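Local coordinates for uncharacterized N-acetyltransferase D2E76_00625 (Mycobacteroides abscessus, PDB 6YCA), which probably transfers acetyl groups from acetyl coenzyme A to amines as a GCN5-related N-acetyltransferase of the Eis type, though it is unable to modify aminoglycosides, at residues Y157-L167 against D287-A298; D228-Q236 against T248-S258. All blocks are in the same frame, centred on the assembly; numbering follows the deposited sequence.

In the fold
Along the chain the order is 157-167, 228-236, 248-258 and 287-298, so both arms of contact 2 fall between the two arms of contact 1. Their centres are 16 Å apart and their nearest atoms about 6 Å apart, without touching. Strand 277-284 spans this gap, pairing with strand 149-160 of contact 1 on one side and strand 248-256 of contact 2 on the other. Helix 259-270 packs on both contacts, and Arg283 bonds to Asp287 and, weakly, to Leu254 O. Contact 1 thus joins the end of strand 149-160 to the distant loop between strands 277-284 and 299-312, beside the strand pair of contact 2, and both contacts also reach the second subunit.

Contact 1: Y157-L167 against D287-A298; sequences YRIQRRRAAPL and DPLPHLVTDPRA. With SO4 (sulfate ion), chain L.
An anion site at a subunit boundary is built where Arg163, just past the end of strand 149-160, meets Asp295 across the contact. Arg163 grips the carboxylate side-on, NE and NH2 converging on one oxygen; NH2 lies 3.0 Å from Asp295 OD2, and its N-H...O angle of 154° makes it the straighter bond. OD2 sits in the guanidinium plane, yet both nitrogens reach it from the same face of the carboxylate, the two planes being 52° apart. A bend at chi3 (54°) turns the guanidinium so that Ala298 N lies over one face while the edge carries the anions. Arg163 NH1 and NH2 both donate to sulfate O3, NH2 at 2.9 Å. This sulfate, probably from the crystallisation liquor, is bonded to Arg305 of the second subunit as well, and Arg297 runs across to Asp306 and the Ala137 carbonyl of that subunit.

The loop linking strands 277-284 and 299-312, part of the second of the chain's two GNAT acetyltransferase regions, is tied to 157-167 by backbone hydrogen bonds at two places. Gln160 N donates to Ala298 O at 2.9 Å, next to the pairing of strands 149-160 and 299-312. Farther along, a single bridge joins Pro166 and Val293: Leu167 N bonds Leu292 O at 2.7 Å, and Thr294 N donates to Ala165 O.

Between these ties, beneath the salt bridge, Ala164 CB lies 3.7 Å from Val293 CG1, and the CB atoms of Arg163 and Ala298 touch. At the strand side, Leu289 CD1 makes a CH-pi contact over one face of Tyr157, 4.2 Å from the ring centroid and displaced toward the rim. The same methyl meets Ile159 CD1 at 3.9 Å, the two side chains crossing at about a right angle, while Tyr157 OH is bonded to Pro284 O.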
loop_
_atom_site.group_PDB
_atom_site.type_symbol
_atom_site.label_atom_id
_atom_site.label_comp_id
_atom_site.label_asym_id
_atom_site.label_seq_id
_atom_site.Cartn_x
_atom_site.Cartn_y
_atom_site.Cartn_z
ATOM N N TYR A 157 5.573 -4.805 -20.316
ATOM C CA TYR A 157 6.049 -3.434 -20.357
ATOM C C TYR A 157 4.952 -2.467 -19.925
ATOM O O TYR A 157 3.783 -2.637 -20.284
ATOM C CB TYR A 157 6.497 -3.079 -21.774
ATOM C CG TYR A 157 7.587 -3.981 -22.290
ATOM C CD1 TYR A 157 7.278 -5.195 -22.886
ATOM C CD2 TYR A 157 8.922 -3.627 -22.177
ATOM C CE1 TYR A 157 8.268 -6.031 -23.360
ATOM C CE2 TYR A 157 9.920 -4.455 -22.651
ATOM C CZ TYR A 157 9.586 -5.656 -23.244
ATOM O OH TYR A 157 10.571 -6.489 -23.718
ATOM N N ARG A 158 5.339 -1.459 -19.146
ATOM C CA ARG A 158 4.497 -0.309 -18.837
ATOM C C ARG A 158 5.145 0.922 -19.450
ATOM O O ARG A 158 6.288 1.258 -19.117
ATOM C CB ARG A 158 4.339 -0.077 -17.335
ATOM C CG ARG A 158 3.367 -0.952 -16.576
ATOM C CD ARG A 158 3.350 -0.435 -15.141
ATOM N NE ARG A 158 2.917 0.963 -15.083
ATOM C CZ ARG A 158 3.107 1.772 -14.038
ATOM N NH1 ARG A 158 3.737 1.335 -12.951
ATOM N NH2 ARG A 158 2.683 3.032 -14.084
ATOM N N ILE A 159 4.426 1.575 -20.355
ATOM C CA ILE A 159 4.900 2.768 -21.042
ATOM C C ILE A 159 4.144 3.962 -20.482
ATOM O O ILE A 159 2.908 3.960 -20.454
ATOM C CB ILE A 159 4.675 2.655 -22.558
ATOM C CG1 ILE A 159 5.389 1.420 -23.113
ATOM C CG2 ILE A 159 5.155 3.921 -23.249
ATOM C CD1 ILE A 159 5.173 1.210 -24.599
ATOM N N GLN A 160 4.877 4.972 -20.026
ATOM C CA GLN A 160 4.270 6.239 -19.628
ATOM C C GLN A 160 4.155 7.085 -20.893
ATOM O O GLN A 160 5.142 7.657 -21.363
ATOM C CB GLN A 160 5.083 6.925 -18.536
ATOM C CG GLN A 160 4.222 7.623 -17.482
ATOM C CD GLN A 160 4.973 8.706 -16.720
ATOM O OE1 GLN A 160 4.562 9.871 -16.708
ATOM N NE2 GLN A 160 6.073 8.326 -16.070
ATOM N N ARG A 161 2.944 7.146 -21.459
ATOM C CA ARG A 161 2.763 7.673 -22.813
ATOM C C ARG A 161 3.242 9.112 -22.959
ATOM O O ARG A 161 3.730 9.488 -24.029
ATOM C CB ARG A 161 1.306 7.544 -23.256
ATOM C CG ARG A 161 1.082 7.832 -24.732
ATOM C CD ARG A 161 -0.394 7.857 -25.062
ATOM N NE ARG A 161 -1.068 9.005 -24.459
ATOM C CZ ARG A 161 -1.146 10.210 -25.014
ATOM N NH1 ARG A 161 -0.595 10.436 -26.198
ATOM N NH2 ARG A 161 -1.784 11.188 -24.384
ATOM N N ARG A 162 3.087 9.937 -21.916
ATOM C CA ARG A 162 3.510 11.333 -22.013
ATOM C C ARG A 162 5.007 11.448 -22.259
ATOM O O ARG A 162 5.459 12.408 -22.890
ATOM C CB ARG A 162 3.093 12.116 -20.765
ATOM C CG ARG A 162 3.761 11.669 -19.471
ATOM C CD ARG A 162 3.370 12.570 -18.305
ATOM N NE ARG A 162 1.971 12.361 -17.930
ATOM C CZ ARG A 162 0.963 13.155 -18.289
ATOM N NH1 ARG A 162 -0.276 12.862 -17.911
ATOM N NH2 ARG A 162 1.191 14.237 -19.027
ATOM N N ARG A 163 5.788 10.495 -21.759
ATOM C CA ARG A 163 7.232 10.476 -21.945
ATOM C C ARG A 163 7.676 9.712 -23.190
ATOM O O ARG A 163 8.883 9.626 -23.450
ATOM C CB ARG A 163 7.907 9.866 -20.721
ATOM C CG ARG A 163 7.481 10.459 -19.403
ATOM C CD ARG A 163 8.033 9.618 -18.270
ATOM N NE ARG A 163 9.477 9.440 -18.389
ATOM C CZ ARG A 163 10.217 8.753 -17.529
ATOM N NH1 ARG A 163 9.648 8.173 -16.479
ATOM N NH2 ARG A 163 11.521 8.640 -17.721
ATOM N N ALA A 164 6.748 9.137 -23.949
ATOM C CA ALA A 164 7.095 8.238 -25.050
ATOM C C ALA A 164 6.929 8.918 -26.411
ATOM O O ALA A 164 6.160 8.482 -27.262
ATOM C CB ALA A 164 6.275 6.955 -24.955
ATOM N N ALA A 165 7.683 9.988 -26.625
ATOM C CA ALA A 165 7.731 10.576 -27.958
ATOM C C ALA A 165 8.718 9.801 -28.831
ATOM O O ALA A 165 9.791 9.415 -28.360
ATOM C CB ALA A 165 8.158 12.036 -27.879
ATOM N N PRO A 166 8.385 9.569 -30.101
ATOM C CA PRO A 166 9.233 8.719 -30.949
ATOM C C PRO A 166 10.595 9.343 -31.219
ATOM O O PRO A 166 10.715 10.551 -31.433
ATOM C CB PRO A 166 8.427 8.597 -32.247
ATOM C CG PRO A 166 7.026 8.956 -31.870
ATOM C CD PRO A 166 7.156 9.984 -30.793
ATOM N N LEU A 167 11.625 8.493 -31.206
ATOM C CA LEU A 167 12.978 8.943 -31.518
ATOM C C LEU A 167 13.090 9.376 -32.973
ATOM O O LEU A 167 13.665 10.428 -33.281
ATOM C CB LEU A 167 13.975 7.830 -31.201
ATOM C CG LEU A 167 15.458 8.143 -31.394
ATOM C CD1 LEU A 167 15.875 9.335 -30.548
ATOM C CD2 LEU A 167 16.287 6.915 -31.043
ATOM N N ASP A 287 11.891 -6.997 -27.032
ATOM C CA ASP A 287 11.058 -6.100 -27.812
ATOM C C ASP A 287 11.721 -4.730 -27.873
ATOM O O ASP A 287 12.054 -4.161 -26.825
ATOM C CB ASP A 287 9.687 -5.976 -27.152
ATOM C CG ASP A 287 8.572 -5.736 -28.154
ATOM O OD1 ASP A 287 8.843 -5.761 -29.374
ATOM O OD2 ASP A 287 7.417 -5.535 -27.718
ATOM N N PRO A 288 11.956 -4.182 -29.057
ATOM C CA PRO A 288 12.700 -2.918 -29.147
ATOM C C PRO A 288 11.901 -1.678 -28.768
ATOM O O PRO A 288 12.132 -0.610 -29.342
ATOM C CB PRO A 288 13.132 -2.875 -30.619
ATOM C CG PRO A 288 12.095 -3.669 -31.334
ATOM C CD PRO A 288 11.687 -4.766 -30.383
ATOM N N LEU A 289 10.965 -1.795 -27.821
ATOM C CA LEU A 289 10.258 -0.611 -27.327
ATOM C C LEU A 289 11.187 0.472 -26.793
ATOM O O LEU A 289 10.997 1.647 -27.154
ATOM C CB LEU A 289 9.176 -0.994 -26.309
ATOM C CG LEU A 289 7.902 -1.668 -26.811
ATOM C CD1 LEU A 289 7.034 -2.103 -25.643
ATOM C CD2 LEU A 289 7.138 -0.708 -27.694
ATOM N N PRO A 290 12.182 0.177 -25.952
ATOM C CA PRO A 290 13.060 1.255 -25.472
ATOM C C PRO A 290 13.767 2.010 -26.581
ATOM O O PRO A 290 14.134 3.174 -26.380
ATOM C CB PRO A 290 14.068 0.516 -24.581
ATOM C CG PRO A 290 13.363 -0.708 -24.153
ATOM C CD PRO A 290 12.511 -1.111 -25.315
ATOM N N HIS A 291 13.946 1.404 -27.747
ATOM C CA HIS A 291 14.658 2.044 -28.843
ATOM C C HIS A 291 13.759 2.877 -29.747
ATOM O O HIS A 291 14.262 3.523 -30.673
ATOM C CB HIS A 291 15.427 0.998 -29.649
ATOM C CG HIS A 291 16.473 0.280 -28.855
ATOM N ND1 HIS A 291 17.676 0.860 -28.508
ATOM C CD2 HIS A 291 16.502 -0.977 -28.350
ATOM C CE1 HIS A 291 18.397 -0.005 -27.821
ATOM N NE2 HIS A 291 17.708 -1.128 -27.711
ATOM N N LEU A 292 12.449 2.874 -29.510
ATOM C CA LEU A 292 11.529 3.665 -30.314
ATOM C C LEU A 292 11.346 5.086 -29.801
ATOM O O LEU A 292 10.872 5.941 -30.554
ATOM C CB LEU A 292 10.156 2.990 -30.344
ATOM C CG LEU A 292 10.022 1.788 -31.270
ATOM C CD1 LEU A 292 8.661 1.149 -31.107
ATOM C CD2 LEU A 292 10.235 2.220 -32.700
ATOM N N VAL A 293 11.719 5.363 -28.557
ATOM C CA VAL A 293 11.398 6.630 -27.914
ATOM C C VAL A 293 12.678 7.342 -27.506
ATOM O O VAL A 293 13.701 6.713 -27.216
ATOM C CB VAL A 293 10.466 6.433 -26.699
ATOM C CG1 VAL A 293 9.060 6.042 -27.159
ATOM C CG2 VAL A 293 11.038 5.380 -25.763
ATOM N N THR A 294 12.605 8.675 -27.471
ATOM C CA THR A 294 13.743 9.478 -27.042
ATOM C C THR A 294 14.074 9.258 -25.575
ATOM O O THR A 294 15.218 9.496 -25.173
ATOM C CB THR A 294 13.476 10.964 -27.282
ATOM O OG1 THR A 294 12.429 11.400 -26.410
ATOM C CG2 THR A 294 13.057 11.207 -28.712
ATOM N N ASP A 295 13.093 8.836 -24.768
ATOM C CA ASP A 295 13.274 8.565 -23.345
ATOM C C ASP A 295 13.073 7.078 -23.101
ATOM O O ASP A 295 11.970 6.649 -22.734
ATOM C CB ASP A 295 12.278 9.385 -22.519
ATOM C CG ASP A 295 12.577 9.353 -21.032
ATOM O OD1 ASP A 295 13.447 8.565 -20.610
ATOM O OD2 ASP A 295 11.942 10.124 -20.281
ATOM N N PRO A 296 14.120 6.259 -23.228
ATOM C CA PRO A 296 13.955 4.809 -23.012
ATOM C C PRO A 296 13.370 4.452 -21.658
ATOM O O PRO A 296 12.732 3.398 -21.528
ATOM C CB PRO A 296 15.379 4.261 -23.172
ATOM C CG PRO A 296 16.095 5.299 -23.991
ATOM C CD PRO A 296 15.493 6.620 -23.618
ATOM N N ARG A 297 13.554 5.299 -20.647
ATOM C CA ARG A 297 13.007 5.022 -19.325
ATOM C C ARG A 297 11.504 5.250 -19.237
ATOM O O ARG A 297 10.912 4.969 -18.188
ATOM C CB ARG A 297 13.757 5.813 -18.254
ATOM C CG ARG A 297 15.184 5.336 -18.085
ATOM C CD ARG A 297 15.942 6.177 -17.095
ATOM N NE ARG A 297 17.353 5.822 -17.080
ATOM C CZ ARG A 297 18.288 6.526 -16.456
ATOM N NH1 ARG A 297 17.959 7.633 -15.796
ATOM N NH2 ARG A 297 19.551 6.124 -16.496
ATOM N N ALA A 298 10.879 5.756 -20.304
ATOM C CA ALA A 298 9.426 5.752 -20.384
ATOM C C ALA A 298 8.871 4.342 -20.522
ATOM O O ALA A 298 7.677 4.132 -20.295
ATOM C CB ALA A 298 8.966 6.601 -21.566
HETATM S S SO4 L . 13.222 7.725 -14.475
HETATM O O1 SO4 L . 14.183 8.457 -15.302
HETATM O O2 SO4 L . 12.586 8.647 -13.536
HETATM O O3 SO4 L . 12.193 7.114 -15.311
HETATM O O4 SO4 L . 13.923 6.681 -13.730
#

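Contact 2: D228-Q236 against T248-S258; sequences DGYVRYRPQ and TISVDDLVAHS
Arg232 and Asp252 form a salt bridge: Asp252 OD2 receives Arg232 NH2 on its syn lone pair at 3.2 Å, while NE of the same arginine adds a weak bond to that oxygen. Bent at chi3 (54°), Arg232 can also offer NH1 to Asp214. Nearby, Tyr230 OH donates to Asp253 OD2 at 2.8 Å from above the carboxylate plane, and Arg202 holds that oxygen in a salt bridge.

The strands are antiparallel, with axes at 148°. Arg232 pairs with Asp253, its N donating to Asp253 O (3.0 Å), but Arg234 pairs with Ser250: one residue separates the pairs on strand 229-235 and two on strand 248-256, a beta bulge. There the bond from Asp252 N to Arg232 O is weak. Reciprocal N-H...O bonds flank it, between Tyr230 and Val255 and between Arg234 and Ser250.

Val255 CB makes a CH-pi contact over one face of the Tyr230 ring, 4.2 Å from its centroid. On the other face of the sheet, Val231 CG2 meets Val251 CG1 at 3.7 Å, and Tyr233 CD2 touches Ile249 CD1 under helix 259-270.

The bulge sets two aspartates side by side: Asp252 serves Arg232, and Asp253 serves Tyr230 and Arg202; Asp252 and Asp214 together probably offset the charge of Arg232.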
loop_
_atom_site.group_PDB
_atom_site.type_symbol
_atom_site.label_atom_id
_atom_site.label_comp_id
_atom_site.label_asym_id
_atom_site.label_seq_id
_atom_site.Cartn_x
_atom_site.Cartn_y
_atom_site.Cartn_z
ATOM N N ASP A 228 -0.052 -5.148 -42.497
ATOM C CA ASP A 228 0.783 -6.288 -42.139
ATOM C C ASP A 228 0.735 -6.604 -40.646
ATOM O O ASP A 228 1.710 -7.118 -40.088
ATOM C CB ASP A 228 2.223 -6.092 -42.609
ATOM C CG ASP A 228 2.345 -6.063 -44.123
ATOM O OD1 ASP A 228 1.724 -6.915 -44.785
ATOM O OD2 ASP A 228 3.063 -5.192 -44.656
ATOM N N GLY A 229 -0.382 -6.327 -39.986
ATOM C CA GLY A 229 -0.517 -6.678 -38.585
ATOM C C GLY A 229 -1.720 -6.005 -37.960
ATOM O O GLY A 229 -2.468 -5.277 -38.618
ATOM N N TYR A 230 -1.887 -6.254 -36.660
ATOM C CA TYR A 230 -2.988 -5.667 -35.904
ATOM C C TYR A 230 -2.592 -5.527 -34.439
ATOM O O TYR A 230 -1.548 -6.021 -34.002
ATOM C CB TYR A 230 -4.287 -6.484 -36.042
ATOM C CG TYR A 230 -4.256 -7.842 -35.370
ATOM C CD1 TYR A 230 -4.540 -7.976 -34.017
ATOM C CD2 TYR A 230 -3.970 -8.995 -36.092
ATOM C CE1 TYR A 230 -4.516 -9.212 -33.395
ATOM C CE2 TYR A 230 -3.949 -10.242 -35.479
ATOM C CZ TYR A 230 -4.224 -10.344 -34.129
ATOM O OH TYR A 230 -4.209 -11.572 -33.501
ATOM N N VAL A 231 -3.453 -4.855 -33.673
ATOM C CA VAL A 231 -3.242 -4.693 -32.237
ATOM C C VAL A 231 -4.596 -4.607 -31.542
ATOM O O VAL A 231 -5.485 -3.872 -31.982
ATOM C CB VAL A 231 -2.355 -3.471 -31.904
ATOM C CG1 VAL A 231 -2.944 -2.201 -32.472
ATOM C CG2 VAL A 231 -2.170 -3.345 -30.410
ATOM N N ARG A 232 -4.756 -5.383 -30.470
ATOM C CA ARG A 232 -5.938 -5.368 -29.616
ATOM C C ARG A 232 -5.580 -4.729 -28.282
ATOM O O ARG A 232 -4.549 -5.063 -27.692
ATOM C CB ARG A 232 -6.419 -6.788 -29.340
ATOM C CG ARG A 232 -7.266 -7.428 -30.401
ATOM C CD ARG A 232 -7.480 -8.880 -30.019
ATOM N NE ARG A 232 -8.017 -9.008 -28.666
ATOM C CZ ARG A 232 -9.228 -9.472 -28.380
ATOM N NH1 ARG A 232 -10.031 -9.883 -29.352
ATOM N NH2 ARG A 232 -9.622 -9.550 -27.115
ATOM N N TYR A 233 -6.428 -3.821 -27.807
ATOM C CA TYR A 233 -6.201 -3.195 -26.510
ATOM C C TYR A 233 -7.527 -2.886 -25.827
ATOM O O TYR A 233 -8.538 -2.633 -26.486
ATOM C CB TYR A 233 -5.308 -1.948 -26.599
ATOM C CG TYR A 233 -5.778 -0.884 -27.567
ATOM C CD1 TYR A 233 -5.423 -0.932 -28.911
ATOM C CD2 TYR A 233 -6.570 0.171 -27.136
ATOM C CE1 TYR A 233 -5.845 0.048 -29.797
ATOM C CE2 TYR A 233 -6.996 1.151 -28.011
ATOM C CZ TYR A 233 -6.634 1.085 -29.341
ATOM O OH TYR A 233 -7.063 2.061 -30.211
ATOM N N ARG A 234 -7.504 -2.897 -24.494
ATOM C CA ARG A 234 -8.698 -2.725 -23.683
ATOM C C ARG A 234 -8.458 -1.705 -22.577
ATOM O O ARG A 234 -7.411 -1.734 -21.920
ATOM C CB ARG A 234 -9.067 -4.072 -23.043
ATOM C CG ARG A 234 -10.551 -4.266 -22.781
ATOM C CD ARG A 234 -10.846 -5.700 -22.357
ATOM N NE ARG A 234 -10.626 -6.628 -23.468
ATOM C CZ ARG A 234 -11.079 -7.878 -23.513
ATOM N NH1 ARG A 234 -10.825 -8.635 -24.571
ATOM N NH2 ARG A 234 -11.792 -8.373 -22.509
ATOM N N PRO A 235 -9.414 -0.809 -22.333
ATOM C CA PRO A 235 -9.285 0.114 -21.198
ATOM C C PRO A 235 -9.525 -0.626 -19.890
ATOM O O PRO A 235 -10.310 -1.578 -19.821
ATOM C CB PRO A 235 -10.379 1.156 -21.463
ATOM C CG PRO A 235 -11.403 0.424 -22.256
ATOM C CD PRO A 235 -10.640 -0.561 -23.114
ATOM N N GLN A 236 -8.844 -0.174 -18.835
ATOM C CA GLN A 236 -8.935 -0.846 -17.544
ATOM C C GLN A 236 -10.068 -0.355 -16.652
ATOM O O GLN A 236 -11.212 -0.797 -16.793
ATOM C CB GLN A 236 -7.594 -0.770 -16.814
ATOM C CG GLN A 236 -6.468 -1.461 -17.551
ATOM C CD GLN A 236 -6.677 -2.958 -17.630
ATOM O OE1 GLN A 236 -7.060 -3.495 -18.671
ATOM N NE2 GLN A 236 -6.424 -3.643 -16.522
ATOM N N THR A 248 -5.221 3.742 -17.862
ATOM C CA THR A 248 -4.419 2.660 -18.417
ATOM C C THR A 248 -5.219 1.841 -19.425
ATOM O O THR A 248 -6.401 1.553 -19.213
ATOM C CB THR A 248 -3.956 1.723 -17.288
ATOM O OG1 THR A 248 -3.273 2.480 -16.282
ATOM C CG2 THR A 248 -3.038 0.636 -17.821
ATOM N N ILE A 249 -4.563 1.467 -20.525
ATOM C CA ILE A 249 -5.071 0.465 -21.454
ATOM C C ILE A 249 -4.153 -0.750 -21.399
ATOM O O ILE A 249 -2.974 -0.661 -21.040
ATOM C CB ILE A 249 -5.223 0.970 -22.906
ATOM C CG1 ILE A 249 -3.855 1.272 -23.518
ATOM C CG2 ILE A 249 -6.141 2.182 -22.970
ATOM C CD1 ILE A 249 -3.917 1.645 -24.973
ATOM N N SER A 250 -4.696 -1.896 -21.794
ATOM C CA SER A 250 -3.972 -3.160 -21.766
ATOM C C SER A 250 -3.992 -3.777 -23.156
ATOM O O SER A 250 -5.066 -4.043 -23.707
ATOM C CB SER A 250 -4.613 -4.115 -20.762
ATOM O OG SER A 250 -3.866 -5.311 -20.675
ATOM N N VAL A 251 -2.810 -4.024 -23.709
ATOM C CA VAL A 251 -2.658 -4.630 -25.027
ATOM C C VAL A 251 -2.450 -6.127 -24.819
ATOM O O VAL A 251 -1.426 -6.548 -24.268
ATOM C CB VAL A 251 -1.488 -4.004 -25.799
ATOM C CG1 VAL A 251 -1.285 -4.708 -27.124
ATOM C CG2 VAL A 251 -1.716 -2.527 -26.013
ATOM N N ASP A 252 -3.419 -6.937 -25.251
ATOM C CA ASP A 252 -3.318 -8.383 -25.089
ATOM C C ASP A 252 -2.729 -9.101 -26.300
ATOM O O ASP A 252 -2.260 -10.237 -26.155
ATOM C CB ASP A 252 -4.673 -8.995 -24.712
ATOM C CG ASP A 252 -5.772 -8.603 -25.664
ATOM O OD1 ASP A 252 -5.515 -7.747 -26.531
ATOM O OD2 ASP A 252 -6.892 -9.147 -25.550
ATOM N N ASP A 253 -2.724 -8.479 -27.476
ATOM C CA ASP A 253 -2.180 -9.134 -28.663
ATOM C C ASP A 253 -1.628 -8.068 -29.599
ATOM O O ASP A 253 -2.341 -7.129 -29.966
ATOM C CB ASP A 253 -3.254 -9.965 -29.372
ATOM C CG ASP A 253 -2.693 -11.224 -30.019
ATOM O OD1 ASP A 253 -1.537 -11.595 -29.721
ATOM O OD2 ASP A 253 -3.410 -11.841 -30.835
ATOM N N LEU A 254 -0.352 -8.203 -29.964
ATOM C CA LEU A 254 0.287 -7.329 -30.943
ATOM C C LEU A 254 0.973 -8.244 -31.951
ATOM O O LEU A 254 2.038 -8.802 -31.671
ATOM C CB LEU A 254 1.291 -6.406 -30.268
ATOM C CG LEU A 254 1.654 -5.080 -30.940
ATOM C CD1 LEU A 254 2.574 -4.285 -30.029
ATOM C CD2 LEU A 254 2.294 -5.277 -32.299
ATOM N N VAL A 255 0.374 -8.391 -33.125
ATOM C CA VAL A 255 0.917 -9.221 -34.191
ATOM C C VAL A 255 1.401 -8.290 -35.289
ATOM O O VAL A 255 0.615 -7.504 -35.832
ATOM C CB VAL A 255 -0.135 -10.203 -34.720
ATOM C CG1 VAL A 255 0.451 -11.033 -35.841
ATOM C CG2 VAL A 255 -0.629 -11.086 -33.596
ATOM N N ALA A 256 2.691 -8.370 -35.616
ATOM C CA ALA A 256 3.283 -7.511 -36.639
ATOM C C ALA A 256 4.255 -8.340 -37.462
ATOM O O ALA A 256 5.291 -8.773 -36.945
ATOM C CB ALA A 256 3.998 -6.320 -36.005
ATOM N N HIS A 257 3.938 -8.532 -38.743
ATOM C CA HIS A 257 4.735 -9.345 -39.653
ATOM C C HIS A 257 5.758 -8.529 -40.420
ATOM O O HIS A 257 6.404 -9.060 -41.331
ATOM C CB HIS A 257 3.831 -10.083 -40.639
ATOM C CG HIS A 257 2.708 -10.822 -39.987
ATOM N ND1 HIS A 257 2.914 -11.836 -39.074
ATOM C CD2 HIS A 257 1.366 -10.704 -40.123
ATOM C CE1 HIS A 257 1.747 -12.302 -38.670
ATOM N NE2 HIS A 257 0.792 -11.635 -39.292
ATOM N N SER A 258 5.922 -7.259 -40.068
ATOM C CA SER A 258 6.814 -6.360 -40.773
ATOM C C SER A 258 7.321 -5.337 -39.773
ATOM O O SER A 258 6.640 -5.023 -38.794
ATOM C CB SER A 258 6.039 -5.650 -41.886
ATOM O OG SER A 258 6.782 -4.592 -42.451
#